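Local coordinates for YARHG domain-containing protein (PDB 4G2A) that is of unknown function but, pairing a DUF4424 region with a YARHG domain, has been put forward as a putative nutrient-binding protein, at residues A[206-211]-A[215-220]. Sequence-based numbering, arbitrary orientation.
Sequences SISGSR and KYIWDL. With SO4 (sulfate ion), chain H; SO4 (sulfate ion), chain F.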
loop_
_atom_site.group_PDB
_atom_site.type_symbol
_atom_site.label_atom_id
_atom_site.label_comp_id
_atom_site.label_asym_id
_atom_site.label_seq_id
_atom_site.Cartn_x
_atom_site.Cartn_y
_atom_site.Cartn_z
ATOM N N SER A 206 5.576 6.362 -13.213
ATOM C CA SER A 206 7.006 6.300 -13.464
ATOM C C SER A 206 7.682 5.761 -12.186
ATOM O O SER A 206 7.142 5.894 -11.090
ATOM C CB SER A 206 7.568 7.654 -13.897
ATOM O OG SER A 206 7.074 8.721 -13.104
ATOM N N ILE A 207 8.821 5.097 -12.349
ATOM C CA ILE A 207 9.594 4.525 -11.247
ATOM C C ILE A 207 10.858 5.378 -11.117
ATOM O O ILE A 207 11.560 5.606 -12.100
ATOM C CB ILE A 207 9.893 3.007 -11.497
ATOM C CG1 ILE A 207 8.614 2.166 -11.428
ATOM C CG2 ILE A 207 10.942 2.469 -10.531
ATOM C CD1 ILE A 207 8.623 0.877 -12.278
ATOM N N SER A 208 11.132 5.846 -9.908
ATOM C CA SER A 208 12.304 6.666 -9.607
ATOM C C SER A 208 13.060 6.052 -8.425
ATOM O O SER A 208 12.438 5.412 -7.580
ATOM C CB SER A 208 11.857 8.089 -9.287
ATOM O OG SER A 208 12.946 8.960 -9.046
ATOM N N GLY A 209 14.370 6.269 -8.362
ATOM C CA GLY A 209 15.187 5.783 -7.257
ATOM C C GLY A 209 15.617 4.333 -7.336
ATOM O O GLY A 209 15.196 3.581 -8.223
ATOM N N SER A 210 16.491 3.944 -6.406
ATOM C CA SER A 210 17.042 2.596 -6.337
ATOM C C SER A 210 17.025 2.069 -4.908
ATOM O O SER A 210 17.081 2.849 -3.955
ATOM C CB SER A 210 18.469 2.573 -6.897
ATOM O OG SER A 210 19.399 3.300 -6.109
ATOM N N ARG A 211 16.987 0.734 -4.763
ATOM C CA ARG A 211 17.020 0.028 -3.483
ATOM C C ARG A 211 15.835 0.480 -2.601
ATOM O O ARG A 211 14.706 0.497 -3.082
ATOM C CB ARG A 211 18.395 0.221 -2.783
ATOM C CG ARG A 211 19.640 -0.041 -3.665
ATOM C CD ARG A 211 20.108 -1.498 -3.681
ATOM N NE ARG A 211 19.132 -2.372 -4.341
ATOM C CZ ARG A 211 18.469 -3.371 -3.756
ATOM N NH1 ARG A 211 18.724 -3.699 -2.493
ATOM N NH2 ARG A 211 17.570 -4.062 -4.437
ATOM N N LYS A 215 10.774 4.695 -5.644
ATOM C CA LYS A 215 9.494 5.416 -5.524
ATOM C C LYS A 215 8.651 5.234 -6.768
ATOM O O LYS A 215 9.206 5.061 -7.856
ATOM C CB LYS A 215 9.739 6.922 -5.319
ATOM C CG LYS A 215 10.398 7.295 -4.009
ATOM C CD LYS A 215 10.942 8.740 -4.029
ATOM C CE LYS A 215 12.369 8.842 -4.500
ATOM N NZ LYS A 215 13.330 8.286 -3.506
ATOM N N TYR A 216 7.315 5.300 -6.608
ATOM C CA TYR A 216 6.322 5.160 -7.675
ATOM C C TYR A 216 5.564 6.468 -7.767
ATOM O O TYR A 216 4.900 6.865 -6.801
ATOM C CB TYR A 216 5.403 3.961 -7.391
ATOM C CG TYR A 216 6.191 2.684 -7.172
ATOM C CD1 TYR A 216 6.664 1.939 -8.252
ATOM C CD2 TYR A 216 6.550 2.275 -5.890
ATOM C CE1 TYR A 216 7.446 0.797 -8.060
ATOM C CE2 TYR A 216 7.341 1.140 -5.683
ATOM C CZ TYR A 216 7.771 0.395 -6.772
ATOM O OH TYR A 216 8.497 -0.745 -6.578
ATOM N N ILE A 217 5.737 7.184 -8.896
ATOM C CA ILE A 217 5.193 8.533 -9.079
ATOM C C ILE A 217 4.236 8.647 -10.275
ATOM O O ILE A 217 4.491 8.126 -11.358
ATOM C CB ILE A 217 6.382 9.554 -9.221
ATOM C CG1 ILE A 217 7.228 9.600 -7.951
ATOM C CG2 ILE A 217 5.934 10.973 -9.561
ATOM C CD1 ILE A 217 8.587 9.131 -8.164
ATOM N N TRP A 218 3.154 9.390 -10.046
ATOM C CA TRP A 218 2.149 9.831 -11.011
ATOM C C TRP A 218 2.106 11.358 -10.965
ATOM O O TRP A 218 2.204 11.929 -9.874
ATOM C CB TRP A 218 0.757 9.271 -10.681
ATOM C CG TRP A 218 0.565 7.792 -10.801
ATOM C CD1 TRP A 218 -0.156 7.145 -11.758
ATOM C CD2 TRP A 218 0.905 6.799 -9.814
ATOM N NE1 TRP A 218 -0.202 5.793 -11.485
ATOM C CE2 TRP A 218 0.410 5.559 -10.280
ATOM C CE3 TRP A 218 1.593 6.837 -8.584
ATOM C CZ2 TRP A 218 0.563 4.368 -9.553
ATOM C CZ3 TRP A 218 1.768 5.655 -7.878
ATOM C CH2 TRP A 218 1.258 4.437 -8.364
ATOM N N ASP A 219 2.005 12.016 -12.133
ATOM C CA ASP A 219 1.899 13.476 -12.255
ATOM C C ASP A 219 0.965 13.752 -13.429
ATOM O O ASP A 219 1.391 13.791 -14.584
ATOM C CB ASP A 219 3.280 14.117 -12.423
ATOM C CG ASP A 219 3.297 15.635 -12.326
ATOM O OD1 ASP A 219 2.200 16.256 -12.363
ATOM O OD2 ASP A 219 4.404 16.209 -12.224
ATOM N N LEU A 220 -0.337 13.872 -13.121
ATOM C CA LEU A 220 -1.426 13.981 -14.097
ATOM C C LEU A 220 -2.123 15.346 -14.052
ATOM O O LEU A 220 -2.438 15.850 -12.981
ATOM C CB LEU A 220 -2.435 12.830 -13.833
ATOM C CG LEU A 220 -1.797 11.478 -13.380
ATOM C CD1 LEU A 220 -2.717 10.698 -12.455
ATOM C CD2 LEU A 220 -1.310 10.653 -14.559
HETATM S S SO4 H . 16.602 -1.646 -7.345
HETATM O O1 SO4 H . 16.046 -2.258 -6.131
HETATM O O2 SO4 H . 17.201 -2.703 -8.172
HETATM O O3 SO4 H . 15.548 -0.973 -8.097
HETATM O O4 SO4 H . 17.625 -0.665 -6.996
HETATM S S SO4 F . 15.484 8.112 -11.933
HETATM O O1 SO4 F . 15.926 7.942 -10.544
HETATM O O2 SO4 F . 15.291 6.801 -12.541
HETATM O O3 SO4 F . 14.213 8.854 -11.988
HETATM O O4 SO4 F . 16.503 8.862 -12.677
#
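The ring of Tyr216 meets Ile207 obliquely, CG1 of Ile207 lying 3.7 Å from CD1 of Tyr216 and almost as near to CE1. The two side chains lie alongside each other and point the same way because this non-hydrogen-bonded pair sends both to one face of the sheet; in each the first branch sits beside the backbone N (CG1 of Ile207, chi1 -68°; CG of Tyr216, chi1 -55°). Leu231 and Leu233 of strand 229-235 also touch the buried tyrosine, whose hydroxyl is hydrogen-bonded to Thr185 and Arg214. The other flat group, the Arg211 guanidinium, carries a sulfate whose O2 lies in plane at its edge; NH2 makes a weak bond to O1 of this ion and another hydrogen bond to the carbonyl of Trp294, while the backbone N of Arg211 reaches O4 at 2.7 Å.

Ser206, Ser208, Lys215 and Ile217 share the opposite face, where CD1 of Ile217 packs against CB of Ser208 at 3.6 Å. Ser206 grips the Ile217 carbonyl twice: its backbone N bonds to Ile217 O at 2.8 Å in the carbonyl plane, and its OG, folded back over the main chain, reaches the same oxygen at 3.2 Å from above that plane. A second sulfate is held by Ser208 OG and by the backbone N of Gly209; like the first, it probably comes from the crystallisation liquor.

Two hydrogen-bonded pairs, Ser206 with Ile217 and Ser208 with Lys215, flank the Ile207-Tyr216 pair, and all four of their N-H···O bonds are nearly straight. This is the ladder of an antiparallel beta hairpin, its short, solvent-exposed strand 206-208 added beside strand 215-220, which pairs antiparallel with strand 174-180 on its other side, in the beta-rich part of the protein.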